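PDB 1J5X: glucosamine-6-phosphate deaminase from Thermotoga maritima, which belongs to the SIS-domain family and has an alpha/beta fold built round two parallel beta sheets. Local coordinates for residues Lys268-Arg280 / Glu292-Trp305. Numbering follows the deposited sequence.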
loop_
_atom_site.group_PDB
_atom_site.type_symbol
_atom_site.label_atom_id
_atom_site.label_comp_id
_atom_site.label_asym_id
_atom_site.label_seq_id
_atom_site.Cartn_x
_atom_site.Cartn_y
_atom_site.Cartn_z
ATOM N N LYS A 268 2.241 -14.010 3.833
ATOM C CA LYS A 268 3.222 -15.093 3.570
ATOM C C LYS A 268 4.162 -14.784 2.394
ATOM O O LYS A 268 3.731 -14.226 1.424
ATOM C CB LYS A 268 2.479 -16.386 3.223
ATOM C CG LYS A 268 1.546 -16.895 4.347
ATOM C CD LYS A 268 0.926 -18.328 4.008
ATOM C CE LYS A 268 2.025 -19.391 4.097
ATOM N NZ LYS A 268 2.545 -19.568 5.497
ATOM N N VAL A 269 5.431 -15.211 2.441
ATOM C CA VAL A 269 6.332 -14.943 1.305
ATOM C C VAL A 269 6.969 -16.294 0.886
ATOM O O VAL A 269 7.061 -17.239 1.707
ATOM C CB VAL A 269 7.525 -13.928 1.650
ATOM C CG1 VAL A 269 6.998 -12.611 2.201
ATOM C CG2 VAL A 269 8.436 -14.507 2.585
ATOM N N SER A 270 7.387 -16.367 -0.368
ATOM C CA SER A 270 7.941 -17.614 -0.927
ATOM C C SER A 270 8.984 -18.245 -0.049
ATOM O O SER A 270 9.907 -17.589 0.380
ATOM C CB SER A 270 8.591 -17.360 -2.311
ATOM O OG SER A 270 7.726 -16.623 -3.158
ATOM N N GLY A 271 8.833 -19.541 0.171
ATOM C CA GLY A 271 9.824 -20.269 0.934
ATOM C C GLY A 271 9.833 -20.238 2.454
ATOM O O GLY A 271 10.623 -20.987 3.041
HETATM N N MSE A 272 8.998 -19.396 3.082
HETATM C CA MSE A 272 9.007 -19.253 4.535
HETATM C C MSE A 272 7.855 -19.840 5.263
HETATM O O MSE A 272 7.585 -19.480 6.400
HETATM C CB MSE A 272 9.160 -17.767 4.864
HETATM C CG MSE A 272 10.511 -17.309 4.385
HETATM SE SE MSE A 272 10.843 -15.497 5.088
HETATM C CE MSE A 272 11.074 -15.981 6.881
ATOM N N ASP A 273 7.189 -20.811 4.658
ATOM C CA ASP A 273 6.061 -21.388 5.326
ATOM C C ASP A 273 6.449 -21.936 6.726
ATOM O O ASP A 273 5.706 -21.772 7.693
ATOM C CB ASP A 273 5.454 -22.528 4.510
ATOM C CG ASP A 273 4.154 -23.037 5.115
ATOM O OD1 ASP A 273 3.205 -22.256 5.273
ATOM O OD2 ASP A 273 4.078 -24.241 5.459
ATOM N N GLU A 274 7.602 -22.562 6.823
ATOM C CA GLU A 274 8.007 -23.116 8.111
ATOM C C GLU A 274 8.139 -22.062 9.218
ATOM O O GLU A 274 7.634 -22.247 10.352
ATOM C CB GLU A 274 9.331 -23.845 7.992
ATOM C CG GLU A 274 9.680 -24.549 9.272
ATOM C CD GLU A 274 11.154 -24.941 9.319
ATOM O OE1 GLU A 274 11.926 -24.294 10.075
ATOM O OE2 GLU A 274 11.547 -25.878 8.582
ATOM N N GLN A 275 8.841 -20.984 8.895
ATOM C CA GLN A 275 9.004 -19.928 9.881
ATOM C C GLN A 275 7.667 -19.271 10.206
ATOM O O GLN A 275 7.435 -18.910 11.353
ATOM C CB GLN A 275 10.021 -18.873 9.371
ATOM C CG GLN A 275 11.444 -19.359 9.143
ATOM C CD GLN A 275 11.616 -20.450 8.050
ATOM O OE1 GLN A 275 10.953 -20.432 6.985
ATOM N NE2 GLN A 275 12.539 -21.398 8.304
ATOM N N GLU A 276 6.798 -19.105 9.200
ATOM C CA GLU A 276 5.521 -18.456 9.370
ATOM C C GLU A 276 4.594 -19.308 10.214
ATOM O O GLU A 276 3.908 -18.796 11.085
ATOM C CB GLU A 276 4.861 -18.130 8.004
ATOM C CG GLU A 276 5.541 -16.957 7.274
ATOM C CD GLU A 276 5.414 -16.981 5.750
ATOM O OE1 GLU A 276 4.737 -17.886 5.188
ATOM O OE2 GLU A 276 6.033 -16.091 5.097
ATOM N N LYS A 277 4.590 -20.608 9.961
ATOM C CA LYS A 277 3.712 -21.442 10.749
ATOM C C LYS A 277 4.183 -21.494 12.207
ATOM O O LYS A 277 3.346 -21.508 13.132
ATOM C CB LYS A 277 3.629 -22.838 10.103
ATOM C CG LYS A 277 2.817 -22.788 8.767
ATOM C CD LYS A 277 1.367 -22.380 9.090
ATOM C CE LYS A 277 0.329 -22.863 8.087
ATOM N NZ LYS A 277 0.206 -22.017 6.908
ATOM N N ARG A 278 5.495 -21.511 12.415
ATOM C CA ARG A 278 6.039 -21.546 13.766
ATOM C C ARG A 278 5.628 -20.271 14.505
ATOM O O ARG A 278 5.203 -20.324 15.663
ATOM C CB ARG A 278 7.548 -21.642 13.766
ATOM C CG ARG A 278 8.115 -22.954 13.338
ATOM C CD ARG A 278 9.627 -22.928 13.541
ATOM N NE ARG A 278 10.272 -24.162 13.094
ATOM C CZ ARG A 278 11.550 -24.472 13.335
ATOM N NH1 ARG A 278 12.332 -23.629 14.018
ATOM N NH2 ARG A 278 12.047 -25.639 12.916
ATOM N N LEU A 279 5.721 -19.118 13.835
ATOM C CA LEU A 279 5.347 -17.850 14.490
ATOM C C LEU A 279 3.822 -17.814 14.784
ATOM O O LEU A 279 3.387 -17.360 15.832
ATOM C CB LEU A 279 5.739 -16.663 13.571
ATOM C CG LEU A 279 5.380 -15.272 14.090
ATOM C CD1 LEU A 279 5.982 -15.081 15.508
ATOM C CD2 LEU A 279 5.908 -14.208 13.054
ATOM N N ARG A 280 3.021 -18.273 13.827
ATOM C CA ARG A 280 1.591 -18.338 14.003
ATOM C C ARG A 280 1.257 -19.141 15.273
ATOM O O ARG A 280 0.504 -18.648 16.131
ATOM C CB ARG A 280 0.939 -19.034 12.799
ATOM C CG ARG A 280 -0.535 -19.340 13.012
ATOM C CD ARG A 280 -1.238 -19.803 11.737
ATOM N NE ARG A 280 -2.669 -19.953 12.010
ATOM C CZ ARG A 280 -3.656 -19.707 11.154
ATOM N NH1 ARG A 280 -3.424 -19.281 9.916
ATOM N NH2 ARG A 280 -4.907 -19.882 11.552
ATOM N N GLU A 292 -3.471 -15.917 7.865
ATOM C CA GLU A 292 -2.405 -15.807 6.868
ATOM C C GLU A 292 -2.938 -15.464 5.497
ATOM O O GLU A 292 -3.914 -16.060 5.010
ATOM C CB GLU A 292 -1.617 -17.114 6.751
ATOM C CG GLU A 292 -0.729 -17.438 7.919
ATOM C CD GLU A 292 -0.250 -18.895 7.869
ATOM O OE1 GLU A 292 -0.964 -19.784 8.391
ATOM O OE2 GLU A 292 0.844 -19.149 7.328
ATOM N N VAL A 293 -2.272 -14.519 4.837
ATOM C CA VAL A 293 -2.653 -14.124 3.488
ATOM C C VAL A 293 -1.577 -14.691 2.581
ATOM O O VAL A 293 -0.413 -14.339 2.735
ATOM C CB VAL A 293 -2.622 -12.571 3.318
ATOM C CG1 VAL A 293 -2.864 -12.181 1.837
ATOM C CG2 VAL A 293 -3.681 -11.956 4.275
ATOM N N GLY A 294 -1.965 -15.528 1.626
ATOM C CA GLY A 294 -0.960 -16.140 0.734
ATOM C C GLY A 294 -1.267 -17.657 0.571
ATOM O O GLY A 294 -2.059 -18.282 1.331
ATOM N N GLU A 295 -0.608 -18.262 -0.420
ATOM C CA GLU A 295 -0.821 -19.685 -0.667
ATOM C C GLU A 295 -0.390 -20.460 0.549
ATOM O O GLU A 295 0.638 -20.122 1.191
ATOM C CB GLU A 295 -0.079 -20.067 -1.959
ATOM C CG GLU A 295 -0.946 -19.657 -3.108
ATOM C CD GLU A 295 -0.492 -20.218 -4.449
ATOM O OE1 GLU A 295 0.283 -21.202 -4.464
ATOM O OE2 GLU A 295 -0.934 -19.686 -5.496
ATOM N N GLY A 296 -1.224 -21.429 0.954
ATOM C CA GLY A 296 -0.898 -22.206 2.119
ATOM C C GLY A 296 -1.472 -21.530 3.372
ATOM O O GLY A 296 -1.275 -22.011 4.489
ATOM N N GLY A 297 -2.173 -20.416 3.177
ATOM C CA GLY A 297 -2.770 -19.719 4.298
ATOM C C GLY A 297 -4.275 -19.647 4.190
ATOM O O GLY A 297 -4.881 -20.347 3.371
ATOM N N ASP A 298 -4.881 -18.782 5.001
ATOM C CA ASP A 298 -6.320 -18.606 5.050
ATOM C C ASP A 298 -6.947 -17.942 3.847
ATOM O O ASP A 298 -8.107 -18.201 3.519
ATOM C CB ASP A 298 -6.680 -17.810 6.319
ATOM C CG ASP A 298 -6.157 -18.469 7.566
ATOM O OD1 ASP A 298 -5.010 -18.185 8.003
ATOM O OD2 ASP A 298 -6.917 -19.320 8.098
ATOM N N ILE A 299 -6.219 -17.029 3.213
ATOM C CA ILE A 299 -6.695 -16.344 2.017
ATOM C C ILE A 299 -5.573 -16.544 0.980
ATOM O O ILE A 299 -4.558 -15.823 0.942
ATOM C CB ILE A 299 -6.890 -14.822 2.264
ATOM C CG1 ILE A 299 -7.942 -14.562 3.362
ATOM C CG2 ILE A 299 -7.379 -14.149 1.004
ATOM C CD1 ILE A 299 -8.061 -12.974 3.669
ATOM N N PRO A 300 -5.747 -17.519 0.075
ATOM C CA PRO A 300 -4.743 -17.808 -0.933
ATOM C C PRO A 300 -4.548 -16.725 -1.949
ATOM O O PRO A 300 -5.512 -16.127 -2.408
ATOM C CB PRO A 300 -5.273 -19.087 -1.622
ATOM C CG PRO A 300 -6.369 -19.569 -0.691
ATOM C CD PRO A 300 -6.968 -18.282 -0.187
ATOM N N VAL A 301 -3.275 -16.502 -2.276
ATOM C CA VAL A 301 -2.859 -15.587 -3.329
ATOM C C VAL A 301 -1.368 -15.855 -3.485
ATOM O O VAL A 301 -0.732 -16.280 -2.501
ATOM C CB VAL A 301 -3.122 -14.123 -2.976
ATOM C CG1 VAL A 301 -2.285 -13.717 -1.704
ATOM C CG2 VAL A 301 -2.765 -13.258 -4.193
ATOM N N SER A 302 -0.808 -15.624 -4.682
ATOM C CA SER A 302 0.625 -15.891 -4.912
ATOM C C SER A 302 1.516 -15.293 -3.824
ATOM O O SER A 302 1.294 -14.161 -3.403
ATOM C CB SER A 302 1.054 -15.305 -6.251
ATOM O OG SER A 302 2.465 -15.263 -6.410
ATOM N N ASN A 303 2.563 -16.015 -3.441
ATOM C CA ASN A 303 3.491 -15.500 -2.427
ATOM C C ASN A 303 4.666 -14.781 -3.071
ATOM O O ASN A 303 5.648 -14.397 -2.401
ATOM C CB ASN A 303 3.981 -16.619 -1.506
ATOM C CG ASN A 303 2.845 -17.223 -0.705
ATOM O OD1 ASN A 303 1.907 -16.510 -0.324
ATOM N ND2 ASN A 303 2.916 -18.526 -0.436
ATOM N N ASP A 304 4.544 -14.538 -4.363
ATOM C CA ASP A 304 5.597 -13.817 -5.073
ATOM C C ASP A 304 5.322 -12.320 -4.868
ATOM O O ASP A 304 4.147 -11.931 -4.698
ATOM C CB ASP A 304 5.535 -14.092 -6.554
ATOM C CG ASP A 304 6.542 -13.307 -7.296
ATOM O OD1 ASP A 304 6.104 -12.445 -8.075
ATOM O OD2 ASP A 304 7.776 -13.513 -7.053
ATOM N N TRP A 305 6.378 -11.536 -4.962
ATOM C CA TRP A 305 6.302 -10.074 -4.708
ATOM C C TRP A 305 5.293 -9.336 -5.570
ATOM O O TRP A 305 4.762 -8.314 -5.130
ATOM C CB TRP A 305 7.668 -9.406 -4.904
ATOM C CG TRP A 305 8.734 -10.046 -4.004
ATOM C CD1 TRP A 305 9.875 -10.705 -4.416
ATOM C CD2 TRP A 305 8.765 -10.039 -2.572
ATOM N NE1 TRP A 305 10.625 -11.099 -3.318
ATOM C CE2 TRP A 305 9.968 -10.704 -2.172
ATOM C CE3 TRP A 305 7.902 -9.548 -1.576
ATOM C CZ2 TRP A 305 10.325 -10.872 -0.813
ATOM C CZ3 TRP A 305 8.263 -9.731 -0.227
ATOM C CH2 TRP A 305 9.481 -10.387 0.136
HETATM O O HOH W 1 8.690 -15.600 -5.715
#
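The Glu292 carboxylate is gripped by three basic side chains from the 268-280 segment. Lys268 bends at chi3 and chi4, which brings its ammonium to the OE2 end of Glu292, and Lys268 NZ meets Glu292 OE2 at 2.5 Å, nearly in line with the C-O bond. The same NZ also binds Asp273 OD1 and Glu276 OE1, giving it three carboxylate partners. Lys277 crosses Glu292 at about a right angle. Lys277 NZ donates to Glu292 OE1 at 2.9 Å, on the syn side and somewhat out of the carboxylate plane, and to Gly296 O at 2.8 Å. Arg280 reaches in with CG anti to the backbone N (chi1 171°) and an extended chain. Arg280 NH1 donates to the anti lone pair of Glu292 OE1 at 2.9 Å and to the syn lone pair of Asp298 OD1 at 2.7 Å. The guanidinium is nearly coplanar with the Asp298 carboxylate but turned 68° from that of Glu292. Asp298 OD1 also accepts from Glu292 N. Arg280 NE forms a salt bridge with Glu284.

Backbone pairing continues the parallel sheet, with Lys268 N bonded to Val293 O at 2.9 Å. Farther along, Val269 CG1 packs against Trp305 CH2 at 3.9 Å. The contact joins the loop before helix 273-285 and the first turns of that helix to the end of strand 289-293 and the loop that follows it, within a beta-alpha-beta unit. The interleaved charges probably offset the closeness of Asp273, Glu276 and Glu292 and keep all three ionised.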